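PDB 6F1S: CglIIR protein from Corynebacterium glutamicum, which probably serves as the helicase-like, NTP-hydrolysing motor subunit of the CglI restriction endonuclease, of which this chain is the C-terminal domain. Local coordinates for residues Y22-P27 with N69-A74; A92-R97 with P125-Y130; R100-G105 with P145-D150; Y130-V135 with I152-I157. All coordinates share one frame; numbering follows the deposited sequence.

Interaction 1: residues Y22-P27 with N69-A74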
loop_
_atom_site.group_PDB
_atom_site.type_symbol
_atom_site.label_atom_id
_atom_site.label_comp_id
_atom_site.label_asym_id
_atom_site.label_seq_id
_atom_site.Cartn_x
_atom_site.Cartn_y
_atom_site.Cartn_z
ATOM N N TYR A 22 0.920 -1.944 8.906
ATOM C CA TYR A 22 -0.135 -2.906 8.603
ATOM C C TYR A 22 -0.214 -3.083 7.100
ATOM O O TYR A 22 -0.314 -2.103 6.366
ATOM C CB TYR A 22 -1.493 -2.446 9.146
ATOM C CG TYR A 22 -1.538 -2.204 10.638
ATOM C CD1 TYR A 22 -1.756 -3.250 11.528
ATOM C CD2 TYR A 22 -1.376 -0.927 11.158
ATOM C CE1 TYR A 22 -1.803 -3.029 12.897
ATOM C CE2 TYR A 22 -1.420 -0.696 12.522
ATOM C CZ TYR A 22 -1.634 -1.749 13.387
ATOM O OH TYR A 22 -1.677 -1.514 14.746
ATOM N N PHE A 23 -0.156 -4.318 6.624
ATOM C CA PHE A 23 -0.312 -4.536 5.192
ATOM C C PHE A 23 -1.414 -5.552 4.901
ATOM O O PHE A 23 -1.676 -6.449 5.695
ATOM C CB PHE A 23 1.024 -4.965 4.554
ATOM C CG PHE A 23 1.264 -6.455 4.544
ATOM C CD1 PHE A 23 1.857 -7.083 5.630
ATOM C CD2 PHE A 23 0.928 -7.220 3.432
ATOM C CE1 PHE A 23 2.097 -8.449 5.623
ATOM C CE2 PHE A 23 1.160 -8.586 3.413
ATOM C CZ PHE A 23 1.750 -9.206 4.514
ATOM N N ALA A 24 -2.067 -5.385 3.761
ATOM C CA ALA A 24 -3.103 -6.305 3.320
ATOM C C ALA A 24 -2.498 -7.621 2.849
ATOM O O ALA A 24 -1.757 -7.657 1.870
ATOM C CB ALA A 24 -3.933 -5.679 2.204
ATOM N N ALA A 25 -2.828 -8.700 3.549
ATOM C CA ALA A 25 -2.352 -10.031 3.195
ATOM C C ALA A 25 -2.949 -10.501 1.879
ATOM O O ALA A 25 -2.277 -11.157 1.081
ATOM C CB ALA A 25 -2.680 -11.019 4.295
ATOM N N ASP A 26 -4.214 -10.160 1.659
ATOM C CA ASP A 26 -4.938 -10.635 0.485
ATOM C C ASP A 26 -5.776 -9.530 -0.167
ATOM O O ASP A 26 -7.002 -9.595 -0.170
ATOM C CB ASP A 26 -5.834 -11.821 0.873
ATOM C CG ASP A 26 -6.425 -12.531 -0.332
ATOM O OD1 ASP A 26 -5.845 -12.421 -1.431
ATOM O OD2 ASP A 26 -7.469 -13.203 -0.179
ATOM N N PRO A 27 -5.113 -8.509 -0.734
ATOM C CA PRO A 27 -5.873 -7.408 -1.333
ATOM C C PRO A 27 -6.544 -7.792 -2.644
ATOM O O PRO A 27 -6.096 -8.711 -3.329
ATOM C CB PRO A 27 -4.802 -6.340 -1.565
ATOM C CG PRO A 27 -3.547 -7.112 -1.749
ATOM C CD PRO A 27 -3.656 -8.304 -0.850
ATOM N N ASN A 69 -10.842 -7.283 8.593
ATOM C CA ASN A 69 -10.017 -8.013 9.550
ATOM C C ASN A 69 -8.593 -8.192 9.046
ATOM O O ASN A 69 -7.664 -8.386 9.833
ATOM C CB ASN A 69 -10.636 -9.376 9.862
ATOM C CG ASN A 69 -11.910 -9.259 10.671
ATOM O OD1 ASN A 69 -13.011 -9.293 10.124
ATOM N ND2 ASN A 69 -11.766 -9.108 11.982
ATOM N N ASP A 70 -8.431 -8.128 7.728
ATOM C CA ASP A 70 -7.116 -8.211 7.110
ATOM C C ASP A 70 -6.426 -6.849 7.191
ATOM O O ASP A 70 -5.371 -6.708 7.807
ATOM C CB ASP A 70 -7.245 -8.681 5.657
ATOM C CG ASP A 70 -5.906 -8.782 4.942
ATOM O OD1 ASP A 70 -4.846 -8.765 5.607
ATOM O OD2 ASP A 70 -5.920 -8.897 3.700
ATOM N N LEU A 71 -7.038 -5.850 6.570
ATOM C CA LEU A 71 -6.525 -4.492 6.612
ATOM C C LEU A 71 -7.694 -3.520 6.678
ATOM O O LEU A 71 -8.516 -3.456 5.765
ATOM C CB LEU A 71 -5.646 -4.206 5.392
ATOM C CG LEU A 71 -4.981 -2.831 5.384
ATOM C CD1 LEU A 71 -4.054 -2.684 6.581
ATOM C CD2 LEU A 71 -4.227 -2.593 4.084
ATOM N N ASP A 72 -7.779 -2.770 7.767
ATOM C CA ASP A 72 -8.920 -1.895 7.966
ATOM C C ASP A 72 -8.697 -0.555 7.273
ATOM O O ASP A 72 -8.165 0.383 7.868
ATOM C CB ASP A 72 -9.183 -1.695 9.455
ATOM C CG ASP A 72 -10.549 -1.113 9.724
ATOM O OD1 ASP A 72 -11.358 -1.044 8.774
ATOM O OD2 ASP A 72 -10.818 -0.741 10.883
ATOM N N LEU A 73 -9.107 -0.474 6.013
ATOM C CA LEU A 73 -8.857 0.714 5.210
ATOM C C LEU A 73 -9.790 1.857 5.588
ATOM O O LEU A 73 -9.413 3.019 5.499
ATOM C CB LEU A 73 -8.982 0.390 3.720
ATOM C CG LEU A 73 -7.753 -0.331 3.171
ATOM C CD1 LEU A 73 -7.934 -0.721 1.716
ATOM C CD2 LEU A 73 -6.530 0.550 3.348
ATOM N N ALA A 74 -10.999 1.516 6.020
ATOM C CA ALA A 74 -11.977 2.512 6.451
ATOM C C ALA A 74 -11.449 3.346 7.614
ATOM O O ALA A 74 -11.500 4.574 7.572
ATOM C CB ALA A 74 -13.282 1.839 6.835
HETATM O O HOH W 1 -3.096 -5.751 8.212
#
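Asp70 reaches with its carboxylate into the turn that follows strand 21-23 and takes two consecutive backbone N-H groups, a worked example of one acidic side chain pinning a loop. Ala25 N donates to Asp70 OD1 at 2.9 Å through the syn lone pair, with the N-H pointing almost straight at the oxygen (164°). Asp26 N binds Asp70 OD2 at 2.9 Å, also from the syn side but 20° out of the carboxylate plane, so both oxygens are engaged and the rotation of the group is fixed. A water donates to Phe23 O, but its very short approach to Asp70 O leaves that bridge doubtful. The apolar share belongs to Leu71, whose two methyls fork over the strand end: CD1 rests on Tyr22 CB at 3.6 Å, while CD2 meets Ala24 CB, also at 3.6 Å. The loop before helix 73-86 is thus tied to edge strand 21-23; the next strand in the sheet, 152-158, forms backbone bonds with Tyr22 and Ala24, and its Ile157 packs against Leu71.

Interaction 2: residues A92-R97 with P125-Y130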
loop_
_atom_site.group_PDB
_atom_site.type_symbol
_atom_site.label_atom_id
_atom_site.label_comp_id
_atom_site.label_asym_id
_atom_site.label_seq_id
_atom_site.Cartn_x
_atom_site.Cartn_y
_atom_site.Cartn_z
ATOM N N ALA A 92 0.690 13.107 3.277
ATOM C CA ALA A 92 1.092 11.721 3.429
ATOM C C ALA A 92 2.335 11.453 2.597
ATOM O O ALA A 92 2.585 12.126 1.596
ATOM C CB ALA A 92 -0.038 10.780 3.022
ATOM N N ARG A 93 3.122 10.479 3.035
ATOM C CA ARG A 93 4.269 10.011 2.272
ATOM C C ARG A 93 3.888 8.724 1.545
ATOM O O ARG A 93 3.267 7.830 2.125
ATOM C CB ARG A 93 5.474 9.790 3.188
ATOM C CG ARG A 93 6.762 9.414 2.473
ATOM C CD ARG A 93 7.901 9.304 3.469
ATOM N NE ARG A 93 9.162 8.910 2.849
ATOM C CZ ARG A 93 10.254 8.568 3.528
ATOM N NH1 ARG A 93 10.244 8.566 4.856
ATOM N NH2 ARG A 93 11.358 8.223 2.876
HETATM N N MSE A 94 4.239 8.641 0.267
HETATM C CA MSE A 94 3.911 7.460 -0.520
HETATM C C MSE A 94 5.144 6.893 -1.214
HETATM O O MSE A 94 5.883 7.609 -1.899
HETATM C CB MSE A 94 2.823 7.769 -1.555
HETATM C CG MSE A 94 2.367 6.524 -2.309
HETATM SE SE MSE A 94 0.706 6.730 -3.330
HETATM C CE MSE A 94 1.405 7.690 -4.878
ATOM N N VAL A 95 5.352 5.594 -1.015
ATOM C CA VAL A 95 6.473 4.886 -1.605
ATOM C C VAL A 95 5.950 3.800 -2.543
ATOM O O VAL A 95 5.150 2.953 -2.144
ATOM C CB VAL A 95 7.386 4.270 -0.518
ATOM C CG1 VAL A 95 8.506 3.453 -1.139
ATOM C CG2 VAL A 95 7.951 5.369 0.382
ATOM N N LEU A 96 6.388 3.856 -3.796
ATOM C CA LEU A 96 5.994 2.891 -4.815
ATOM C C LEU A 96 7.195 2.057 -5.219
ATOM O O LEU A 96 8.189 2.601 -5.698
ATOM C CB LEU A 96 5.419 3.590 -6.053
ATOM C CG LEU A 96 4.291 4.607 -5.883
ATOM C CD1 LEU A 96 3.905 5.214 -7.234
ATOM C CD2 LEU A 96 3.084 3.976 -5.216
ATOM N N ARG A 97 7.108 0.745 -5.021
ATOM C CA ARG A 97 8.163 -0.173 -5.449
ATOM C C ARG A 97 7.632 -1.125 -6.509
ATOM O O ARG A 97 6.538 -1.680 -6.367
ATOM C CB ARG A 97 8.705 -0.986 -4.269
ATOM C CG ARG A 97 9.130 -0.173 -3.072
ATOM C CD ARG A 97 10.408 0.590 -3.324
ATOM N NE ARG A 97 10.879 1.185 -2.082
ATOM C CZ ARG A 97 11.620 2.281 -2.011
ATOM N NH1 ARG A 97 11.976 2.915 -3.120
ATOM N NH2 ARG A 97 11.993 2.751 -0.830
ATOM N N PRO A 125 1.905 10.291 7.753
ATOM C CA PRO A 125 1.186 9.046 7.473
ATOM C C PRO A 125 1.817 8.400 6.246
ATOM O O PRO A 125 2.063 9.099 5.264
ATOM C CB PRO A 125 -0.243 9.511 7.196
ATOM C CG PRO A 125 -0.354 10.820 7.896
ATOM C CD PRO A 125 1.003 11.452 7.823
ATOM N N LEU A 126 2.105 7.107 6.314
ATOM C CA LEU A 126 2.912 6.462 5.292
ATOM C C LEU A 126 2.145 5.373 4.543
ATOM O O LEU A 126 1.547 4.489 5.155
ATOM C CB LEU A 126 4.177 5.868 5.926
ATOM C CG LEU A 126 5.141 5.146 4.989
ATOM C CD1 LEU A 126 5.690 6.101 3.941
ATOM C CD2 LEU A 126 6.277 4.496 5.767
ATOM N N LEU A 127 2.159 5.454 3.214
ATOM C CA LEU A 127 1.627 4.389 2.364
ATOM C C LEU A 127 2.735 3.822 1.483
ATOM O O LEU A 127 3.341 4.539 0.683
ATOM C CB LEU A 127 0.470 4.895 1.494
ATOM C CG LEU A 127 -0.098 3.929 0.437
ATOM C CD1 LEU A 127 -0.820 2.749 1.079
ATOM C CD2 LEU A 127 -1.015 4.636 -0.568
ATOM N N ILE A 128 3.008 2.535 1.644
ATOM C CA ILE A 128 3.970 1.848 0.798
ATOM C C ILE A 128 3.226 0.876 -0.109
ATOM O O ILE A 128 2.480 0.024 0.371
ATOM C CB ILE A 128 5.026 1.089 1.634
ATOM C CG1 ILE A 128 5.745 2.050 2.590
ATOM C CG2 ILE A 128 6.011 0.374 0.731
ATOM C CD1 ILE A 128 6.838 1.387 3.438
ATOM N N LEU A 129 3.415 1.011 -1.417
ATOM C CA LEU A 129 2.768 0.117 -2.372
ATOM C C LEU A 129 3.801 -0.755 -3.091
ATOM O O LEU A 129 4.759 -0.252 -3.674
ATOM C CB LEU A 129 1.936 0.916 -3.382
ATOM C CG LEU A 129 0.641 1.526 -2.826
ATOM C CD1 LEU A 129 0.057 2.596 -3.748
ATOM C CD2 LEU A 129 -0.385 0.451 -2.564
ATOM N N TYR A 130 3.602 -2.067 -3.019
ATOM C CA TYR A 130 4.480 -3.027 -3.678
ATOM C C TYR A 130 3.797 -3.630 -4.896
ATOM O O TYR A 130 2.709 -4.205 -4.779
ATOM C CB TYR A 130 4.891 -4.151 -2.720
ATOM C CG TYR A 130 6.165 -3.908 -1.939
ATOM C CD1 TYR A 130 6.557 -2.627 -1.589
ATOM C CD2 TYR A 130 6.976 -4.972 -1.547
ATOM C CE1 TYR A 130 7.715 -2.404 -0.867
ATOM C CE2 TYR A 130 8.138 -4.757 -0.832
ATOM C CZ TYR A 130 8.503 -3.468 -0.496
ATOM O OH TYR A 130 9.657 -3.229 0.217
#
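Arg93 to Arg97 and Leu126 to Tyr130 pair in parallel as the two strands of a beta-alpha-beta unit, joined through helix 112-120, in the middle of the domain's mixed sheet. Five backbone hydrogen bonds run between them, from Arg93 N on Pro125 O to Arg97 N on Leu129 O, and CA-H...O contacts such as Met94 CA to Leu127 O (3.2 Å) fill the steps of the ladder.

The tight part is the face of Met94, Leu96, Leu127 and Leu129. Leu96 and Leu129 lie side by side, with CD2 of Leu96 3.6 Å from CD1 of Leu129. In Met94, a selenomethionine, extended chi1 (-175°) and chi2 (166°) carry the selenium to 3.9 Å from Leu127 CD2; the bend at chi3 turns only the terminal methyl. Helices 32-46 and 54-61 cover this layer.

The other face is covered by Leu117 of helix 112-120 and partly exposed at its arginines. It is loose at Val95, whose CB stays 4.2 Å from Ile128 CG1. Arg93 runs outward fully extended, laying CB, CG and CD along Leu126 CD1 before its guanidinium bridges Asp49 and Glu121. Arg97 folds back at chi2 (-72°), its guanidinium passing over Val95 CG1 to salt bridges with Asp114 and Glu48. One close contact remains here: Arg97 CG comes within 3.4 Å of Tyr130 CE1.

Interaction 3: residues R100-G105 with P145-D150. With EDO (1,2-ethanediol), chain C.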
loop_
_atom_site.group_PDB
_atom_site.type_symbol
_atom_site.label_atom_id
_atom_site.label_comp_id
_atom_site.label_asym_id
_atom_site.label_seq_id
_atom_site.Cartn_x
_atom_site.Cartn_y
_atom_site.Cartn_z
ATOM N N ARG A 100 8.737 -6.277 -7.413
ATOM C CA ARG A 100 8.803 -6.999 -6.150
ATOM C C ARG A 100 8.440 -8.458 -6.362
ATOM O O ARG A 100 7.604 -8.784 -7.208
ATOM C CB ARG A 100 7.883 -6.362 -5.103
ATOM C CG ARG A 100 8.205 -4.901 -4.774
ATOM C CD ARG A 100 9.623 -4.714 -4.236
ATOM N NE ARG A 100 10.618 -4.675 -5.306
ATOM C CZ ARG A 100 11.923 -4.841 -5.128
ATOM N NH1 ARG A 100 12.408 -5.046 -3.910
ATOM N NH2 ARG A 100 12.747 -4.801 -6.170
ATOM N N LYS A 101 9.090 -9.336 -5.603
ATOM C CA LYS A 101 8.837 -10.771 -5.686
ATOM C C LYS A 101 8.559 -11.348 -4.308
ATOM O O LYS A 101 9.458 -11.847 -3.638
ATOM C CB LYS A 101 10.021 -11.491 -6.324
ATOM C CG LYS A 101 10.275 -11.104 -7.758
ATOM C CD LYS A 101 9.192 -11.646 -8.661
ATOM C CE LYS A 101 9.531 -11.390 -10.119
ATOM N NZ LYS A 101 8.626 -12.150 -11.018
ATOM N N VAL A 102 7.304 -11.260 -3.889
ATOM C CA VAL A 102 6.871 -11.766 -2.598
ATOM C C VAL A 102 5.660 -12.662 -2.820
ATOM O O VAL A 102 4.728 -12.285 -3.528
ATOM C CB VAL A 102 6.511 -10.613 -1.627
ATOM C CG1 VAL A 102 6.050 -11.157 -0.288
ATOM C CG2 VAL A 102 7.693 -9.662 -1.451
ATOM N N ASN A 103 5.668 -13.856 -2.244
ATOM C CA ASN A 103 4.515 -14.732 -2.400
ATOM C C ASN A 103 3.405 -14.356 -1.441
ATOM O O ASN A 103 3.648 -13.790 -0.379
ATOM C CB ASN A 103 4.902 -16.195 -2.198
ATOM C CG ASN A 103 5.735 -16.736 -3.338
ATOM O OD1 ASN A 103 5.244 -16.905 -4.456
ATOM N ND2 ASN A 103 7.002 -17.019 -3.064
ATOM N N GLN A 104 2.177 -14.672 -1.829
ATOM C CA GLN A 104 1.024 -14.400 -0.996
ATOM C C GLN A 104 1.027 -15.323 0.222
ATOM O O GLN A 104 1.400 -16.494 0.126
ATOM C CB GLN A 104 -0.262 -14.567 -1.809
ATOM C CG GLN A 104 -1.493 -13.909 -1.201
ATOM C CD GLN A 104 -2.056 -14.688 -0.029
ATOM O OE1 GLN A 104 -1.937 -15.907 0.025
ATOM N NE2 GLN A 104 -2.654 -13.986 0.925
ATOM N N GLY A 105 0.622 -14.785 1.366
ATOM C CA GLY A 105 0.413 -15.584 2.559
ATOM C C GLY A 105 1.651 -15.923 3.367
ATOM O O GLY A 105 1.579 -16.745 4.275
ATOM N N PRO A 145 -0.616 -20.629 -2.300
ATOM C CA PRO A 145 -1.414 -19.393 -2.328
ATOM C C PRO A 145 -0.936 -18.363 -3.356
ATOM O O PRO A 145 0.266 -18.191 -3.566
ATOM C CB PRO A 145 -1.253 -18.847 -0.907
ATOM C CG PRO A 145 -0.995 -20.037 -0.079
ATOM C CD PRO A 145 -0.163 -20.944 -0.933
ATOM N N THR A 146 -1.893 -17.696 -3.992
ATOM C CA THR A 146 -1.614 -16.715 -5.030
ATOM C C THR A 146 -2.272 -15.379 -4.692
ATOM O O THR A 146 -3.241 -15.338 -3.937
ATOM C CB THR A 146 -2.126 -17.197 -6.399
ATOM O OG1 THR A 146 -3.508 -17.560 -6.287
ATOM C CG2 THR A 146 -1.333 -18.400 -6.873
ATOM N N TRP A 147 -1.748 -14.291 -5.248
ATOM C CA TRP A 147 -2.391 -12.993 -5.106
ATOM C C TRP A 147 -3.642 -12.981 -5.982
ATOM O O TRP A 147 -3.753 -13.781 -6.903
ATOM C CB TRP A 147 -1.438 -11.857 -5.487
ATOM C CG TRP A 147 -0.165 -11.827 -4.678
ATOM C CD1 TRP A 147 1.045 -12.349 -5.038
ATOM C CD2 TRP A 147 0.026 -11.247 -3.375
ATOM N NE1 TRP A 147 1.973 -12.132 -4.046
ATOM C CE2 TRP A 147 1.372 -11.455 -3.014
ATOM C CE3 TRP A 147 -0.813 -10.569 -2.481
ATOM C CZ2 TRP A 147 1.902 -11.012 -1.800
ATOM C CZ3 TRP A 147 -0.285 -10.131 -1.273
ATOM C CH2 TRP A 147 1.059 -10.352 -0.947
ATOM N N SER A 148 -4.575 -12.080 -5.696
ATOM C CA SER A 148 -5.871 -12.084 -6.370
ATOM C C SER A 148 -5.759 -11.683 -7.836
ATOM O O SER A 148 -6.680 -11.910 -8.615
ATOM C CB SER A 148 -6.857 -11.159 -5.652
ATOM O OG SER A 148 -6.400 -9.816 -5.655
ATOM N N SER A 149 -4.633 -11.088 -8.212
ATOM C CA SER A 149 -4.411 -10.721 -9.603
ATOM C C SER A 149 -2.930 -10.630 -9.941
ATOM O O SER A 149 -2.076 -10.516 -9.061
ATOM C CB SER A 149 -5.098 -9.391 -9.933
ATOM O OG SER A 149 -4.493 -8.313 -9.244
ATOM N N ASP A 150 -2.648 -10.696 -11.236
ATOM C CA ASP A 150 -1.310 -10.526 -11.761
ATOM C C ASP A 150 -1.385 -9.495 -12.884
ATOM O O ASP A 150 -1.991 -9.751 -13.920
ATOM C CB ASP A 150 -0.744 -11.859 -12.267
ATOM C CG ASP A 150 0.688 -11.739 -12.768
ATOM O OD1 ASP A 150 1.451 -10.926 -12.216
ATOM O OD2 ASP A 150 1.059 -12.455 -13.717
HETATM C C1 EDO C . 10.764 -7.019 -1.018
HETATM O O1 EDO C . 10.691 -7.831 0.165
HETATM C C2 EDO C . 11.814 -7.556 -1.984
HETATM O O2 EDO C . 11.183 -8.235 -3.079
HETATM O O HOH W 2 2.098 -16.024 -4.417
HETATM O O HOH W 3 2.768 -18.612 -1.613
#
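Trp147 and Gln104 carry this meeting of two irregular loops, and the indole is used in two ways: its N-H for a bond, its face for packing. The polar anchor is Trp147 NE1, which donates to Val102 O at 2.8 Å with an angle of 152°. That oxygen lies at the ring edge, only 7° out of the indole plane, so a buried N-H is satisfied by a backbone carbonyl.

The CH-pi contact comes from Gln104, whose CB stands 3.7 Å from the centroid of the five-membered ring and nearly on its normal. CG, anti to the backbone N (chi1 -162°), continues across to Trp147 CE3 at 3.6 Å. A bend at chi2 then leads the amide away, its plane almost perpendicular to the indole; OE1 lies against Pro145 CB, and NE2 bonds Ala25 O.

Water supplies the remaining links: one molecule joins Asn103 OD1, Gln104 N and Pro145 O, another joins Gln104 O and Pro145 O. A 1,2-ethanediol, probably from the crystallisation liquor, accepts a weak bond from Lys101 N.

The arrangement is that of a loop-loop junction at one end of a beta-sheet, where a tryptophan packs inward on Ile132, Ile152 and Val154.

Interaction 4: residues Y130-V135 with I152-I157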
loop_
_atom_site.group_PDB
_atom_site.type_symbol
_atom_site.label_atom_id
_atom_site.label_comp_id
_atom_site.label_asym_id
_atom_site.label_seq_id
_atom_site.Cartn_x
_atom_site.Cartn_y
_atom_site.Cartn_z
ATOM N N TYR A 130 3.602 -2.067 -3.019
ATOM C CA TYR A 130 4.480 -3.027 -3.678
ATOM C C TYR A 130 3.797 -3.630 -4.896
ATOM O O TYR A 130 2.709 -4.205 -4.779
ATOM C CB TYR A 130 4.891 -4.151 -2.720
ATOM C CG TYR A 130 6.165 -3.908 -1.939
ATOM C CD1 TYR A 130 6.557 -2.627 -1.589
ATOM C CD2 TYR A 130 6.976 -4.972 -1.547
ATOM C CE1 TYR A 130 7.715 -2.404 -0.867
ATOM C CE2 TYR A 130 8.138 -4.757 -0.832
ATOM C CZ TYR A 130 8.503 -3.468 -0.496
ATOM O OH TYR A 130 9.657 -3.229 0.217
ATOM N N ARG A 131 4.431 -3.502 -6.059
ATOM C CA ARG A 131 3.905 -4.099 -7.283
ATOM C C ARG A 131 4.530 -5.469 -7.499
ATOM O O ARG A 131 5.738 -5.590 -7.659
ATOM C CB ARG A 131 4.164 -3.196 -8.492
ATOM C CG ARG A 131 3.383 -3.570 -9.754
ATOM C CD ARG A 131 3.823 -2.720 -10.940
ATOM N NE ARG A 131 2.993 -2.931 -12.122
ATOM C CZ ARG A 131 3.212 -3.880 -13.026
ATOM N NH1 ARG A 131 4.234 -4.715 -12.879
ATOM N NH2 ARG A 131 2.407 -3.998 -14.074
ATOM N N ILE A 132 3.697 -6.502 -7.495
ATOM C CA ILE A 132 4.172 -7.872 -7.651
ATOM C C ILE A 132 3.595 -8.500 -8.907
ATOM O O ILE A 132 2.378 -8.538 -9.086
ATOM C CB ILE A 132 3.802 -8.739 -6.438
ATOM C CG1 ILE A 132 4.413 -8.155 -5.168
ATOM C CG2 ILE A 132 4.257 -10.181 -6.647
ATOM C CD1 ILE A 132 3.960 -8.842 -3.902
ATOM N N GLU A 133 4.480 -8.996 -9.767
ATOM C CA GLU A 133 4.084 -9.569 -11.047
ATOM C C GLU A 133 4.892 -10.827 -11.356
ATOM O O GLU A 133 6.072 -10.905 -11.034
ATOM C CB GLU A 133 4.265 -8.535 -12.159
ATOM C CG GLU A 133 3.768 -8.968 -13.521
ATOM C CD GLU A 133 4.407 -8.178 -14.649
ATOM O OE1 GLU A 133 4.165 -6.958 -14.745
ATOM O OE2 GLU A 133 5.162 -8.782 -15.437
ATOM N N GLY A 134 4.250 -11.812 -11.977
ATOM C CA GLY A 134 4.932 -13.009 -12.442
ATOM C C GLY A 134 5.299 -13.980 -11.338
ATOM O O GLY A 134 6.353 -14.610 -11.378
ATOM N N VAL A 135 4.412 -14.110 -10.359
ATOM C CA VAL A 135 4.641 -14.935 -9.181
ATOM C C VAL A 135 3.542 -15.995 -9.053
ATOM O O VAL A 135 3.783 -17.115 -8.586
ATOM C CB VAL A 135 4.702 -14.046 -7.908
ATOM C CG1 VAL A 135 4.197 -14.774 -6.684
ATOM C CG2 VAL A 135 6.112 -13.521 -7.690
ATOM N N ILE A 152 -0.345 -7.436 -9.132
ATOM C CA ILE A 152 -1.054 -6.958 -7.954
ATOM C C ILE A 152 -0.280 -5.785 -7.357
ATOM O O ILE A 152 0.933 -5.669 -7.549
ATOM C CB ILE A 152 -1.229 -8.084 -6.895
ATOM C CG1 ILE A 152 -2.242 -7.687 -5.816
ATOM C CG2 ILE A 152 0.111 -8.454 -6.257
ATOM C CD1 ILE A 152 -3.659 -7.580 -6.300
ATOM N N TRP A 153 -0.985 -4.899 -6.666
ATOM C CA TRP A 153 -0.351 -3.909 -5.806
ATOM C C TRP A 153 -0.735 -4.240 -4.373
ATOM O O TRP A 153 -1.913 -4.458 -4.083
ATOM C CB TRP A 153 -0.790 -2.487 -6.155
ATOM C CG TRP A 153 -0.154 -1.898 -7.368
ATOM C CD1 TRP A 153 -0.642 -1.923 -8.640
ATOM C CD2 TRP A 153 1.079 -1.163 -7.428
ATOM N NE1 TRP A 153 0.211 -1.263 -9.490
ATOM C CE2 TRP A 153 1.275 -0.786 -8.772
ATOM C CE3 TRP A 153 2.040 -0.798 -6.478
ATOM C CZ2 TRP A 153 2.387 -0.054 -9.192
ATOM C CZ3 TRP A 153 3.146 -0.072 -6.896
ATOM C CH2 TRP A 153 3.309 0.291 -8.241
ATOM N N VAL A 154 0.249 -4.297 -3.482
ATOM C CA VAL A 154 -0.025 -4.591 -2.079
ATOM C C VAL A 154 0.247 -3.360 -1.209
ATOM O O VAL A 154 1.344 -2.806 -1.232
ATOM C CB VAL A 154 0.817 -5.779 -1.578
ATOM C CG1 VAL A 154 0.362 -6.198 -0.196
ATOM C CG2 VAL A 154 0.723 -6.948 -2.552
ATOM N N PRO A 155 -0.764 -2.915 -0.454
ATOM C CA PRO A 155 -0.620 -1.720 0.381
ATOM C C PRO A 155 -0.104 -2.003 1.794
ATOM O O PRO A 155 -0.485 -2.983 2.422
ATOM C CB PRO A 155 -2.049 -1.175 0.433
ATOM C CG PRO A 155 -2.892 -2.417 0.398
ATOM C CD PRO A 155 -2.159 -3.395 -0.495
ATOM N N ASN A 156 0.768 -1.128 2.277
ATOM C CA ASN A 156 1.246 -1.171 3.649
ATOM C C ASN A 156 1.092 0.218 4.237
ATOM O O ASN A 156 1.642 1.177 3.712
ATOM C CB ASN A 156 2.706 -1.636 3.713
ATOM C CG ASN A 156 3.299 -1.528 5.111
ATOM O OD1 ASN A 156 3.400 -2.520 5.832
ATOM N ND2 ASN A 156 3.702 -0.320 5.496
ATOM N N ILE A 157 0.325 0.329 5.313
ATOM C CA ILE A 157 0.048 1.627 5.908
ATOM C C ILE A 157 0.664 1.739 7.292
ATOM O O ILE A 157 0.873 0.738 7.978
ATOM C CB ILE A 157 -1.468 1.891 6.012
ATOM C CG1 ILE A 157 -2.127 0.815 6.874
ATOM C CG2 ILE A 157 -2.102 1.933 4.624
ATOM C CD1 ILE A 157 -3.617 0.977 7.038
#
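The Trp153 indole carries Arg131 over one face: CB stands 3.5 Å from the centroid of the six-membered ring, 5° off its normal, a CH-pi contact within a non-hydrogen-bonded antiparallel pair. The arginine stem leaves with CG opposite the backbone N (chi1 -167°) and stays extended, running on across the ring and bringing CD to 3.5 Å from Trp153 CZ2. Its guanidinium is turned steeply against the indole, the planes 81° apart, and directs an edge toward CZ2, so the aliphatic stem rather than the charged group does the stacking. Near that guanidinium's plane, NH1 meets Glu133 OE1 at 2.9 Å in a salt bridge that reaches the carboxylate from its anti side.

Two hydrogen-bonded pairs flank this one. Tyr130 and Val154 exchange both backbone bonds, as do Ile132 and Ile152. On the opposite face of the sheet, Ile132 CB packs against Ile152 CG2 at 3.7 Å, and Ile132 CD1 crosses to Val154 CG2.

Both are inner strands of the sheet, and helix 32-46 covers the tryptophan. With Asp36 of that helix and Glu133 each paired to it, the arginine's positive charge is probably well compensated. Asp36 OD1, shared by Arg131 NE and Trp153 NE1, ties the two side chains to one point, consistent with a fixed stack.

Overall arrangement
Read together, the four contacts illustrate how a sheet and its end loops are built from shared strands. Interactions 2 and 4 both use strand 126-132 and share Tyr130; their centres are 12 Å apart, and Arg97 O accepts from Arg131 N at 2.8 Å. Interaction 1 adds the edge strand, with Tyr22 O 2.7 Å from Ile157 N of interaction 4. Interaction 3 lies at one end of the sheet, its centre 7 Å from that of interaction 4, linked by Lys101 NZ to Glu133 O, and it meets interaction 1 where Gln104 NE2 reaches Ala25 O at 2.9 Å. The bound ethanediol lies beside Arg100 and Tyr130, its nearest atom about 3 Å from the tyrosine side chain.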